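Local structure of putative angiotensinogen (Lampetra fluviatilis, 5INW) at residues Arg91-Val96 with Ile106-Leu111; Val245-Gly250 with Gly405-Ala410; Gly250-Lys255 with Leu399-Glu404. The protein binds heparin, which promotes its inhibition of thrombin, consistent with membership of the serpin family of serine protease inhibitors. The protein carries 1 engineered substitution. All coordinates share one frame; numbering follows the deposited sequence.

Interaction 1: residues Arg91-Val96 with Ile106-Leu111; sequences RLYKQV and IFFSPL
The F108 ring meets helix 91-96 with its outer end. Y93 CB and I106 CG2 both lie at its edge, in the ring plane. L92 comes at it obliquely, with L92 CD2 3.6 Å from F108 CE1. The backbone also takes part, since Y93 N is 3.6 Å from F108 CZ. A chi1 of 62° sets F108 CG between its own backbone N and carbonyl carbon, and the ring then extends across to the helix. L92 runs alongside F108, the two side chains pointing in opposite senses. Y93 instead crosses F108 at about a right angle, with Y93 CD2 3.8 Å from F108 CE2. The Y93 ring also receives I106 obliquely, the nearest atoms being Y93 CE2 and I106 CG2 at 4.1 Å. V96 and I106 reach toward each other tip to tip, and V96 CG1 is 3.8 Å from I106 CG1. The side chains meet through apolar atoms alone, and all are buried. The axes of helix 91-96 and strand 106-108 come within 10.0 Å, with 145° between their N-to-C directions. The Y93 hydroxyl is held outside the contact, by a hydrogen bond to E323. M27 of the separate C-terminal peptide chain packs on both Y93 and F108, and I106-F108 pair antiparallel with a strand of that peptide. S109 follows as the N-cap of helix 110-122, its OG bonded to S112 N, while its own N is bonded to H395. This is the serpin core, where the first helix packs on a short strand of sheet B near the shutter region.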
ATOM      1  N   ARG A  91       2.237  -4.762  10.776  1.00 45.94           N
ATOM      2  CA  ARG A  91       3.488  -4.519  11.446  1.00 49.31           C
ATOM      3  C   ARG A  91       4.073  -3.171  11.024  1.00 49.36           C
ATOM      4  O   ARG A  91       4.577  -2.421  11.857  1.00 52.25           O
ATOM      5  CB  ARG A  91       4.462  -5.691  11.227  1.00 51.11           C
ATOM      6  CG  ARG A  91       4.243  -6.818  12.244  1.00 55.09           C
ATOM      7  CD  ARG A  91       4.544  -8.222  11.728  1.00 60.05           C
ATOM      8  NE  ARG A  91       5.787  -8.268  10.937  1.00 64.51           N
ATOM      9  CZ  ARG A  91       6.008  -9.018   9.843  1.00 67.45           C
ATOM     10  NH1 ARG A  91       5.083  -9.864   9.359  1.00 68.72           N
ATOM     11  NH2 ARG A  91       7.183  -8.912   9.214  1.00 68.73           N
ATOM     12  N   LEU A  92       3.965  -2.836   9.757  1.00 48.33           N
ATOM     13  CA  LEU A  92       4.504  -1.582   9.319  1.00 48.90           C
ATOM     14  C   LEU A  92       3.661  -0.459   9.855  1.00 48.60           C
ATOM     15  O   LEU A  92       4.193   0.565  10.277  1.00 46.85           O
ATOM     16  CB  LEU A  92       4.591  -1.535   7.800  1.00 50.80           C
ATOM     17  CG  LEU A  92       4.978  -0.203   7.168  1.00 53.49           C
ATOM     18  CD1 LEU A  92       6.380   0.158   7.615  1.00 56.98           C
ATOM     19  CD2 LEU A  92       4.942  -0.294   5.647  1.00 55.75           C
ATOM     20  N   TYR A  93       2.350  -0.648   9.831  1.00 49.30           N
ATOM     21  CA  TYR A  93       1.435   0.374  10.325  1.00 50.62           C
ATOM     22  C   TYR A  93       1.846   0.788  11.709  1.00 52.74           C
ATOM     23  O   TYR A  93       1.905   1.977  12.019  1.00 59.31           O
ATOM     24  CB  TYR A  93       0.015  -0.166  10.380  1.00 50.41           C
ATOM     25  CG  TYR A  93      -1.102   0.865  10.521  1.00 52.60           C
ATOM     26  CD1 TYR A  93      -1.459   1.384  11.753  1.00 52.93           C
ATOM     27  CD2 TYR A  93      -1.863   1.264   9.410  1.00 53.28           C
ATOM     28  CE1 TYR A  93      -2.487   2.299  11.867  1.00 54.25           C
ATOM     29  CE2 TYR A  93      -2.923   2.134   9.529  1.00 53.46           C
ATOM     30  CZ  TYR A  93      -3.226   2.665  10.760  1.00 53.94           C
ATOM     31  OH  TYR A  93      -4.259   3.590  10.874  1.00 54.22           O
ATOM     32  N   LYS A  94       2.115  -0.214  12.534  1.00 52.58           N
ATOM     33  CA  LYS A  94       2.475  -0.023  13.912  1.00 52.46           C
ATOM     34  C   LYS A  94       3.741   0.744  14.120  1.00 50.02           C
ATOM     35  O   LYS A  94       3.830   1.478  15.070  1.00 50.74           O
ATOM     36  CB  LYS A  94       2.609  -1.361  14.587  1.00 56.83           C
ATOM     37  CG  LYS A  94       1.249  -1.955  14.886  1.00 62.95           C
ATOM     38  CD  LYS A  94       1.355  -3.464  15.098  1.00 69.00           C
ATOM     39  CE  LYS A  94       0.113  -4.018  15.785  1.00 73.36           C
ATOM     40  NZ  LYS A  94      -1.148  -3.393  15.269  1.00 73.29           N
ATOM     41  N   GLN A  95       4.722   0.571  13.253  1.00 48.50           N
ATOM     42  CA  GLN A  95       5.902   1.425  13.252  1.00 49.15           C
ATOM     43  C   GLN A  95       5.600   2.869  12.813  1.00 50.72           C
ATOM     44  O   GLN A  95       6.075   3.802  13.433  1.00 49.01           O
ATOM     45  CB  GLN A  95       6.986   0.858  12.333  1.00 51.29           C
ATOM     46  CG  GLN A  95       7.519  -0.539  12.664  1.00 52.05           C
ATOM     47  CD  GLN A  95       8.060  -0.692  14.073  1.00 52.50           C
ATOM     48  OE1 GLN A  95       7.668  -1.626  14.765  1.00 55.56           O
ATOM     49  NE2 GLN A  95       8.911   0.229  14.518  1.00 51.39           N
ATOM     50  N   VAL A  96       4.795   3.062  11.759  1.00 55.60           N
ATOM     51  CA  VAL A  96       4.397   4.426  11.333  1.00 59.34           C
ATOM     52  C   VAL A  96       3.804   5.273  12.475  1.00 59.36           C
ATOM     53  O   VAL A  96       4.031   6.474  12.507  1.00 62.48           O
ATOM     54  CB  VAL A  96       3.426   4.427  10.108  1.00 63.36           C
ATOM     55  CG1 VAL A  96       2.945   5.863   9.770  1.00 65.55           C
ATOM     56  CG2 VAL A  96       4.120   3.831   8.879  1.00 62.80           C
ATOM     57  N   ILE A 106      -2.140   8.655   7.410  1.00 48.93           N
ATOM     58  CA  ILE A 106      -1.339   7.482   7.196  1.00 48.00           C
ATOM     59  C   ILE A 106      -1.931   6.746   5.990  1.00 46.26           C
ATOM     60  O   ILE A 106      -3.163   6.485   5.938  1.00 47.30           O
ATOM     61  CB  ILE A 106      -1.339   6.565   8.441  1.00 50.30           C
ATOM     62  CG1 ILE A 106      -0.622   7.226   9.584  1.00 52.13           C
ATOM     63  CG2 ILE A 106      -0.619   5.228   8.162  1.00 52.61           C
ATOM     64  CD1 ILE A 106      -0.790   6.467  10.884  1.00 55.66           C
ATOM     65  N   PHE A 107      -1.079   6.402   5.027  1.00 43.17           N
ATOM     66  CA  PHE A 107      -1.531   5.720   3.801  1.00 41.39           C
ATOM     67  C   PHE A 107      -0.412   5.055   3.031  1.00 38.72           C
ATOM     68  O   PHE A 107       0.555   5.684   2.654  1.00 37.07           O
ATOM     69  CB  PHE A 107      -2.261   6.671   2.878  1.00 42.05           C
ATOM     70  CG  PHE A 107      -3.169   5.962   1.947  1.00 44.58           C
ATOM     71  CD1 PHE A 107      -4.223   5.227   2.438  1.00 45.89           C
ATOM     72  CD2 PHE A 107      -2.975   6.005   0.566  1.00 46.27           C
ATOM     73  CE1 PHE A 107      -5.078   4.559   1.582  1.00 46.16           C
ATOM     74  CE2 PHE A 107      -3.799   5.305  -0.289  1.00 46.33           C
ATOM     75  CZ  PHE A 107      -4.859   4.587   0.218  1.00 45.81           C
ATOM     76  N   PHE A 108      -0.553   3.769   2.809  1.00 39.63           N
ATOM     77  CA  PHE A 108       0.466   2.990   2.142  1.00 40.91           C
ATOM     78  C   PHE A 108      -0.092   1.674   1.600  1.00 40.46           C
ATOM     79  O   PHE A 108      -1.114   1.220   2.076  1.00 42.22           O
ATOM     80  CB  PHE A 108       1.665   2.771   3.088  1.00 43.28           C
ATOM     81  CG  PHE A 108       1.369   1.992   4.354  1.00 46.25           C
ATOM     82  CD1 PHE A 108       1.568   0.583   4.403  1.00 48.66           C
ATOM     83  CD2 PHE A 108       0.966   2.632   5.514  1.00 49.64           C
ATOM     84  CE1 PHE A 108       1.328  -0.154   5.561  1.00 47.25           C
ATOM     85  CE2 PHE A 108       0.723   1.893   6.679  1.00 51.82           C
ATOM     86  CZ  PHE A 108       0.924   0.504   6.701  1.00 49.73           C
ATOM     87  N   SER A 109       0.552   1.079   0.600  1.00 41.05           N
ATOM     88  CA  SER A 109       0.159  -0.230   0.062  1.00 41.45           C
ATOM     89  C   SER A 109       1.131  -1.324   0.488  1.00 40.04           C
ATOM     90  O   SER A 109       2.292  -1.299   0.104  1.00 38.35           O
ATOM     91  CB  SER A 109       0.143  -0.198  -1.470  1.00 41.81           C
ATOM     92  OG  SER A 109       0.049  -1.540  -1.978  1.00 44.09           O
ATOM     93  N   PRO A 110       0.665  -2.300   1.260  1.00 43.17           N
ATOM     94  CA  PRO A 110       1.547  -3.437   1.595  1.00 43.53           C
ATOM     95  C   PRO A 110       2.011  -4.228   0.411  1.00 42.27           C
ATOM     96  O   PRO A 110       3.162  -4.636   0.416  1.00 45.67           O
ATOM     97  CB  PRO A 110       0.692  -4.318   2.518  1.00 44.31           C
ATOM     98  CG  PRO A 110      -0.334  -3.412   3.095  1.00 44.21           C
ATOM     99  CD  PRO A 110      -0.587  -2.349   2.036  1.00 45.02           C
ATOM    100  N   LEU A 111       1.165  -4.418  -0.596  1.00 43.12           N
ATOM    101  CA  LEU A 111       1.572  -5.133  -1.830  1.00 44.91           C
ATOM    102  C   LEU A 111       2.737  -4.501  -2.574  1.00 41.78           C
ATOM    103  O   LEU A 111       3.606  -5.219  -3.087  1.00 39.91           O
ATOM    104  CB  LEU A 111       0.423  -5.221  -2.833  1.00 48.06           C
ATOM    105  CG  LEU A 111      -0.705  -6.185  -2.505  1.00 52.52           C
ATOM    106  CD1 LEU A 111      -1.743  -6.040  -3.597  1.00 54.27           C
ATOM    107  CD2 LEU A 111      -0.256  -7.634  -2.415  1.00 54.06           C
TER

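Interaction 2: residues Val245-Gly250 with Gly405-Ala410; sequences VIYFKG and GTEAKA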
ATOM      1  N   VAL A 245       4.926   0.041  -8.782  1.00 38.81           N
ATOM      2  CA  VAL A 245       3.748   0.875  -8.697  1.00 40.45           C
ATOM      3  C   VAL A 245       2.493   0.011  -8.691  1.00 41.31           C
ATOM      4  O   VAL A 245       2.454  -1.039  -9.305  1.00 39.90           O
ATOM      5  CB  VAL A 245       3.649   1.869  -9.857  1.00 40.09           C
ATOM      6  CG1 VAL A 245       4.943   2.610  -9.950  1.00 41.08           C
ATOM      7  CG2 VAL A 245       3.355   1.154 -11.162  1.00 40.65           C
ATOM      8  N   ILE A 246       1.439   0.574  -8.126  1.00 42.75           N
ATOM      9  CA  ILE A 246       0.155  -0.070  -8.036  1.00 42.09           C
ATOM     10  C   ILE A 246      -0.905   1.005  -8.078  1.00 40.45           C
ATOM     11  O   ILE A 246      -0.797   2.039  -7.407  1.00 40.51           O
ATOM     12  CB  ILE A 246       0.156  -0.913  -6.791  1.00 44.92           C
ATOM     13  CG1 ILE A 246      -1.159  -1.557  -6.522  1.00 44.86           C
ATOM     14  CG2 ILE A 246       0.546  -0.087  -5.582  1.00 49.83           C
ATOM     15  CD1 ILE A 246      -0.920  -2.639  -5.483  1.00 46.32           C
ATOM     16  N   TYR A 247      -1.903   0.759  -8.913  1.00 40.43           N
ATOM     17  CA  TYR A 247      -2.971   1.682  -9.196  1.00 39.82           C
ATOM     18  C   TYR A 247      -4.285   0.963  -9.040  1.00 42.20           C
ATOM     19  O   TYR A 247      -4.462  -0.085  -9.665  1.00 43.43           O
ATOM     20  CB  TYR A 247      -2.877   2.166 -10.633  1.00 38.83           C
ATOM     21  CG  TYR A 247      -4.051   3.026 -11.052  1.00 39.71           C
ATOM     22  CD1 TYR A 247      -4.053   4.355 -10.772  1.00 40.42           C
ATOM     23  CD2 TYR A 247      -5.178   2.481 -11.703  1.00 41.75           C
ATOM     24  CE1 TYR A 247      -5.112   5.152 -11.139  1.00 45.30           C
ATOM     25  CE2 TYR A 247      -6.267   3.260 -12.061  1.00 43.19           C
ATOM     26  CZ  TYR A 247      -6.225   4.615 -11.774  1.00 45.92           C
ATOM     27  OH  TYR A 247      -7.241   5.512 -12.100  1.00 50.40           O
ATOM     28  N   PHE A 248      -5.197   1.554  -8.258  1.00 42.37           N
ATOM     29  CA  PHE A 248      -6.552   1.053  -8.061  1.00 44.07           C
ATOM     30  C   PHE A 248      -7.584   2.121  -8.396  1.00 45.86           C
ATOM     31  O   PHE A 248      -7.445   3.275  -7.954  1.00 46.87           O
ATOM     32  CB  PHE A 248      -6.705   0.656  -6.590  1.00 45.81           C
ATOM     33  CG  PHE A 248      -8.132   0.530  -6.114  1.00 45.96           C
ATOM     34  CD1 PHE A 248      -8.893  -0.579  -6.453  1.00 46.75           C
ATOM     35  CD2 PHE A 248      -8.688   1.492  -5.297  1.00 47.27           C
ATOM     36  CE1 PHE A 248     -10.192  -0.704  -6.026  1.00 47.87           C
ATOM     37  CE2 PHE A 248      -9.998   1.376  -4.854  1.00 49.19           C
ATOM     38  CZ  PHE A 248     -10.741   0.266  -5.202  1.00 48.89           C
ATOM     39  N   LYS A 249      -8.611   1.769  -9.174  1.00 47.26           N
ATOM     40  CA  LYS A 249      -9.754   2.676  -9.342  1.00 49.72           C
ATOM     41  C   LYS A 249     -11.042   1.907  -9.340  1.00 50.50           C
ATOM     42  O   LYS A 249     -11.341   1.191 -10.288  1.00 53.78           O
ATOM     43  CB  LYS A 249      -9.670   3.522 -10.597  1.00 50.99           C
ATOM     44  CG  LYS A 249     -10.756   4.594 -10.683  1.00 51.33           C
ATOM     45  CD  LYS A 249     -10.566   5.420 -11.940  1.00 52.59           C
ATOM     46  CE  LYS A 249     -11.749   6.319 -12.179  1.00 56.15           C
ATOM     47  NZ  LYS A 249     -11.693   6.855 -13.562  1.00 60.08           N
ATOM     48  N   GLY A 250     -11.797   2.086  -8.257  1.00 49.54           N
ATOM     49  CA  GLY A 250     -13.031   1.378  -8.033  1.00 48.13           C
ATOM     50  C   GLY A 250     -14.218   2.301  -7.935  1.00 47.05           C
ATOM     51  O   GLY A 250     -14.207   3.277  -7.228  1.00 46.47           O
ATOM     52  N   GLY A 405     -16.439   7.009  -6.466  1.00 50.52           N
ATOM     53  CA  GLY A 405     -15.568   5.966  -6.038  1.00 49.75           C
ATOM     54  C   GLY A 405     -14.255   6.434  -5.483  1.00 48.75           C
ATOM     55  O   GLY A 405     -14.171   7.509  -4.908  1.00 51.47           O
ATOM     56  N   THR A 406     -13.265   5.560  -5.578  1.00 45.31           N
ATOM     57  CA  THR A 406     -12.007   5.780  -4.971  1.00 45.26           C
ATOM     58  C   THR A 406     -10.920   5.545  -6.015  1.00 46.70           C
ATOM     59  O   THR A 406     -11.016   4.584  -6.777  1.00 45.37           O
ATOM     60  CB  THR A 406     -11.800   4.798  -3.797  1.00 45.26           C
ATOM     61  OG1 THR A 406     -12.791   5.018  -2.789  1.00 45.24           O
ATOM     62  CG2 THR A 406     -10.420   4.937  -3.201  1.00 43.12           C
ATOM     63  N   GLU A 407      -9.918   6.432  -6.049  1.00 47.73           N
ATOM     64  CA  GLU A 407      -8.750   6.276  -6.878  1.00 50.10           C
ATOM     65  C   GLU A 407      -7.595   6.264  -5.927  1.00 49.22           C
ATOM     66  O   GLU A 407      -7.568   7.071  -4.983  1.00 50.33           O
ATOM     67  CB  GLU A 407      -8.620   7.444  -7.827  1.00 55.92           C
ATOM     68  CG  GLU A 407      -8.032   7.040  -9.182  1.00 62.32           C
ATOM     69  CD  GLU A 407      -7.327   8.162  -9.933  1.00 66.89           C
ATOM     70  OE1 GLU A 407      -7.491   8.207 -11.159  1.00 67.06           O
ATOM     71  OE2 GLU A 407      -6.590   8.988  -9.308  1.00 76.51           O
ATOM     72  N   ALA A 408      -6.675   5.309  -6.097  1.00 46.46           N
ATOM     73  CA  ALA A 408      -5.524   5.164  -5.176  1.00 45.59           C
ATOM     74  C   ALA A 408      -4.311   4.711  -5.933  1.00 46.28           C
ATOM     75  O   ALA A 408      -4.417   3.731  -6.660  1.00 47.22           O
ATOM     76  CB  ALA A 408      -5.817   4.189  -4.034  1.00 44.39           C
ATOM     77  N   LYS A 409      -3.178   5.388  -5.712  1.00 46.43           N
ATOM     78  CA  LYS A 409      -1.894   5.069  -6.321  1.00 47.64           C
ATOM     79  C   LYS A 409      -0.933   4.779  -5.186  1.00 46.42           C
ATOM     80  O   LYS A 409      -1.033   5.408  -4.159  1.00 46.37           O
ATOM     81  CB  LYS A 409      -1.344   6.288  -7.041  1.00 50.96           C
ATOM     82  CG  LYS A 409      -2.007   6.639  -8.345  1.00 56.11           C
ATOM     83  CD  LYS A 409      -1.742   8.102  -8.763  1.00 61.30           C
ATOM     84  CE  LYS A 409      -2.938   8.672  -9.558  1.00 67.43           C
ATOM     85  NZ  LYS A 409      -3.342  10.091  -9.255  1.00 71.64           N
ATOM     86  N   ALA A 410       0.018   3.877  -5.401  1.00 45.57           N
ATOM     87  CA  ALA A 410       1.222   3.783  -4.578  1.00 45.97           C
ATOM     88  C   ALA A 410       2.430   3.523  -5.447  1.00 45.07           C
ATOM     89  O   ALA A 410       2.305   2.993  -6.525  1.00 42.43           O
ATOM     90  CB  ALA A 410       1.096   2.666  -3.544  1.00 49.11           C
TER
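Six backbone hydrogen bonds join V245-G250 to G405-A410 as antiparallel strands whose axes come within 4.8 Å. They come in reciprocal pairs at I246/A410, F248/A408 and G250/T406. The shortest include F248 N to A408 O at 2.8 Å, with an N-H...O angle of 170°. Y247/K409 and K249/E407 are the non-hydrogen-bonded pairs between them. On the face of I246, F248 and A408, side chains are apolar: I246 CG2 lies 3.5 Å from A410 CB. T406 CG2 meets the F248 ring at its edge, in plane, 3.9 Å from CE2. G250 N lies over one face of that ring, offset toward the rim. On the sheet face of Y247, K249, E407 and K409, Y247 OH donates to E407 OE1 at 2.9 Å, from above the carboxylate plane. Ring and carboxylate planes stand 69° apart. K409 CG runs beside the ring edge, and K249 CG packs on E407 CG at 4.0 Å. K409 NZ salt-bridges E407 OE2 at 3.4 Å, with a weak hydrogen bond. Further out, Y302 hydrogen-bonds T406 OG1 and meets F248 edge to face. F26 of the C-terminal peptide chain lies against F248, A408 and A410. In this cleaved serpin G405-A410 belong to the inserted reactive loop, so the bonds record its uptake into the main sheet. A hydroxyl donor and a nearby lysine would probably favour a charged E407.

Interaction 3: residues Gly250-Lys255 with Leu399-Glu404; sequences GSWGNK and LHVNEE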
ATOM      1  N   GLY A 250     -11.797   2.086  -8.257  1.00 49.54           N
ATOM      2  CA  GLY A 250     -13.031   1.378  -8.033  1.00 48.13           C
ATOM      3  C   GLY A 250     -14.218   2.301  -7.935  1.00 47.05           C
ATOM      4  O   GLY A 250     -14.207   3.277  -7.228  1.00 46.47           O
ATOM      5  N   SER A 251     -15.250   1.971  -8.680  1.00 49.94           N
ATOM      6  CA  SER A 251     -16.565   2.648  -8.557  1.00 50.15           C
ATOM      7  C   SER A 251     -17.301   2.080  -7.379  1.00 50.18           C
ATOM      8  O   SER A 251     -17.304   0.834  -7.196  1.00 52.34           O
ATOM      9  CB  SER A 251     -17.402   2.428  -9.797  1.00 48.44           C
ATOM     10  OG  SER A 251     -17.042   3.365 -10.729  1.00 48.61           O
ATOM     11  N   TRP A 252     -17.946   2.949  -6.596  1.00 48.84           N
ATOM     12  CA  TRP A 252     -18.791   2.449  -5.493  1.00 48.49           C
ATOM     13  C   TRP A 252     -19.897   1.564  -6.086  1.00 49.78           C
ATOM     14  O   TRP A 252     -20.373   1.774  -7.228  1.00 49.29           O
ATOM     15  CB  TRP A 252     -19.465   3.569  -4.727  1.00 47.82           C
ATOM     16  CG  TRP A 252     -18.584   4.499  -4.082  1.00 46.15           C
ATOM     17  CD1 TRP A 252     -18.489   5.827  -4.329  1.00 46.04           C
ATOM     18  CD2 TRP A 252     -17.641   4.211  -3.038  1.00 45.09           C
ATOM     19  NE1 TRP A 252     -17.529   6.397  -3.520  1.00 45.92           N
ATOM     20  CE2 TRP A 252     -17.010   5.429  -2.696  1.00 44.77           C
ATOM     21  CE3 TRP A 252     -17.277   3.059  -2.360  1.00 43.02           C
ATOM     22  CZ2 TRP A 252     -16.036   5.514  -1.715  1.00 43.41           C
ATOM     23  CZ3 TRP A 252     -16.336   3.153  -1.394  1.00 42.58           C
ATOM     24  CH2 TRP A 252     -15.693   4.366  -1.089  1.00 41.91           C
ATOM     25  N   GLY A 253     -20.277   0.550  -5.335  1.00 50.22           N
ATOM     26  CA  GLY A 253     -21.452  -0.200  -5.696  1.00 53.14           C
ATOM     27  C   GLY A 253     -22.681   0.659  -5.548  1.00 54.88           C
ATOM     28  O   GLY A 253     -23.638   0.465  -6.278  1.00 57.97           O
ATOM     29  N   ASN A 254     -22.659   1.570  -4.575  1.00 56.29           N
ATOM     30  CA  ASN A 254     -23.710   2.532  -4.362  1.00 59.04           C
ATOM     31  C   ASN A 254     -23.072   3.876  -4.501  1.00 59.22           C
ATOM     32  O   ASN A 254     -22.436   4.384  -3.588  1.00 58.70           O
ATOM     33  CB  ASN A 254     -24.243   2.378  -2.967  1.00 62.27           C
ATOM     34  CG  ASN A 254     -24.418   0.948  -2.595  1.00 64.55           C
ATOM     35  OD1 ASN A 254     -25.426   0.349  -2.957  1.00 69.65           O
ATOM     36  ND2 ASN A 254     -23.444   0.374  -1.870  1.00 64.62           N
ATOM     37  N   LYS A 255     -23.208   4.458  -5.676  1.00 61.78           N
ATOM     38  CA  LYS A 255     -22.628   5.771  -5.932  1.00 61.65           C
ATOM     39  C   LYS A 255     -23.390   6.876  -5.199  1.00 61.62           C
ATOM     40  O   LYS A 255     -24.591   6.802  -5.071  1.00 61.04           O
ATOM     41  CB  LYS A 255     -22.600   6.038  -7.431  1.00 63.46           C
ATOM     42  CG  LYS A 255     -21.666   5.116  -8.212  1.00 62.07           C
ATOM     43  CD  LYS A 255     -21.315   5.747  -9.540  1.00 62.37           C
ATOM     44  CE  LYS A 255     -20.820   4.721 -10.522  1.00 63.33           C
ATOM     45  NZ  LYS A 255     -20.590   5.396 -11.821  1.00 65.07           N
ATOM     46  N   LEU A 399      -4.717   8.898  -2.032  1.00 46.71           N
ATOM     47  CA  LEU A 399      -6.077   8.405  -1.848  1.00 46.98           C
ATOM     48  C   LEU A 399      -7.034   9.508  -2.243  1.00 46.29           C
ATOM     49  O   LEU A 399      -6.924  10.592  -1.744  1.00 45.95           O
ATOM     50  CB  LEU A 399      -6.331   7.953  -0.394  1.00 46.95           C
ATOM     51  CG  LEU A 399      -7.767   7.472  -0.120  1.00 49.19           C
ATOM     52  CD1 LEU A 399      -8.158   6.308  -1.038  1.00 47.07           C
ATOM     53  CD2 LEU A 399      -7.954   7.093   1.346  1.00 50.11           C
ATOM     54  N   HIS A 400      -7.937   9.214  -3.161  1.00 46.10           N
ATOM     55  CA  HIS A 400      -8.900  10.161  -3.646  1.00 49.85           C
ATOM     56  C   HIS A 400     -10.247   9.480  -3.503  1.00 47.42           C
ATOM     57  O   HIS A 400     -10.488   8.470  -4.097  1.00 47.34           O
ATOM     58  CB  HIS A 400      -8.573  10.548  -5.107  1.00 55.92           C
ATOM     59  CG  HIS A 400      -9.404  11.674  -5.671  1.00 64.11           C
ATOM     60  ND1 HIS A 400      -9.598  11.851  -7.032  1.00 70.63           N
ATOM     61  CD2 HIS A 400     -10.107  12.666  -5.066  1.00 67.49           C
ATOM     62  CE1 HIS A 400     -10.372  12.907  -7.240  1.00 71.69           C
ATOM     63  NE2 HIS A 400     -10.685  13.426  -6.063  1.00 73.62           N
ATOM     64  N   VAL A 401     -11.085  10.000  -2.638  1.00 47.29           N
ATOM     65  CA  VAL A 401     -12.451   9.553  -2.513  1.00 49.28           C
ATOM     66  C   VAL A 401     -13.398  10.645  -3.074  1.00 49.94           C
ATOM     67  O   VAL A 401     -13.236  11.846  -2.779  1.00 50.84           O
ATOM     68  CB  VAL A 401     -12.783   9.230  -1.031  1.00 51.47           C
ATOM     69  CG1 VAL A 401     -14.246   8.846  -0.872  1.00 51.68           C
ATOM     70  CG2 VAL A 401     -11.862   8.115  -0.523  1.00 51.37           C
ATOM     71  N   ASN A 402     -14.373  10.221  -3.875  1.00 48.57           N
ATOM     72  CA  ASN A 402     -15.372  11.112  -4.379  1.00 50.89           C
ATOM     73  C   ASN A 402     -16.692  10.381  -4.582  1.00 53.09           C
ATOM     74  O   ASN A 402     -16.808   9.236  -4.197  1.00 55.20           O
ATOM     75  CB  ASN A 402     -14.843  11.858  -5.612  1.00 50.92           C
ATOM     76  CG  ASN A 402     -14.709  10.999  -6.842  1.00 50.41           C
ATOM     77  OD1 ASN A 402     -15.071   9.803  -6.889  1.00 50.43           O
ATOM     78  ND2 ASN A 402     -14.200  11.629  -7.891  1.00 50.38           N
ATOM     79  N   GLU A 403     -17.682  11.051  -5.171  1.00 55.12           N
ATOM     80  CA  GLU A 403     -19.005  10.479  -5.383  1.00 55.47           C
ATOM     81  C   GLU A 403     -19.001   9.206  -6.225  1.00 55.43           C
ATOM     82  O   GLU A 403     -19.847   8.367  -5.999  1.00 55.47           O
ATOM     83  CB  GLU A 403     -19.944  11.514  -6.054  1.00 58.18           C
ATOM     84  CG  GLU A 403     -20.439  12.648  -5.163  1.00 59.02           C
ATOM     85  CD  GLU A 403     -19.468  13.804  -4.943  1.00 58.58           C
ATOM     86  OE1 GLU A 403     -18.334  13.779  -5.458  1.00 55.28           O
ATOM     87  OE2 GLU A 403     -19.878  14.783  -4.263  1.00 62.92           O
ATOM     88  N   GLU A 404     -18.099   9.081  -7.215  1.00 56.71           N
ATOM     89  CA  GLU A 404     -18.035   7.868  -8.067  1.00 57.62           C
ATOM     90  C   GLU A 404     -17.379   6.705  -7.343  1.00 54.53           C
ATOM     91  O   GLU A 404     -17.658   5.532  -7.642  1.00 54.27           O
ATOM     92  CB  GLU A 404     -17.239   8.062  -9.376  1.00 59.28           C
ATOM     93  CG  GLU A 404     -17.611   9.280 -10.216  1.00 66.59           C
ATOM     94  CD  GLU A 404     -19.030   9.281 -10.867  1.00 72.96           C
ATOM     95  OE1 GLU A 404     -19.643  10.385 -10.966  1.00 78.66           O
ATOM     96  OE2 GLU A 404     -19.549   8.219 -11.300  1.00 73.27           O
TER
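The backbones meet beyond strand residues G250-S251, with W252 N donating to E404 O at 2.8 Å, the donor tilted 19° from the carbonyl plane. The same carbonyl oxygen lies 3.2 Å from S251 CA, as a CA-H...O contact. W252 is the main side chain. Its chi1 of -61° puts CG anti to the carbonyl carbon, and the indole then lies against the turn at 402-404. W252 NE1 donates to N402 O at 3.0 Å, with the acceptor close to the ring plane. N-H...O is 161°, so the bond is fairly straight. V401 CG1 also meets the indole at its edge, 3.9 Å from W252 CZ2. The two side chains cross at about a right angle. The two NH groups of W252, main chain and ring, thus each grip a carbonyl of the turn, which fixes the indole's rotation. This is the breach of the serpin fold, where strand 238-251 and the 399-404 segment flank the start of the inserted reactive loop. Y302 stacks on the W252 ring, F256 meets it edge to face, and T406 packs against it. On the exposed side, K255 and E404 form a salt bridge, with K255 NZ 3.1 Å from E404 OE2. K255 is extended beyond CG, while E404 is bent at chi2, and this bend brings its carboxylate back toward the lysine. N402 OD1 takes weak bonds from E404 N and G405 N. The E403 carboxylate points elsewhere, to T261.

Interaction 1 comes first in the chain. It closes a short loop of nine residues between the first helix and strand 106-108, and it ends before the others begin. Interactions 2 and 3 both start on strand 238-251 and share G250. Each closes a long loop of about 150 residues, and that of 250-255 with 399-404 lies within that of 245-250 with 405-410. Interaction 2 pairs strand 238-251 with the inserted strand 405-417, which also pairs with strand 389-401. E407 O and H400 N probably hydrogen-bond the latter pair. Interaction 3 joins segments from the two outer of these three strands. S109 and L111 pack on I246, joining interaction 1 to interaction 2.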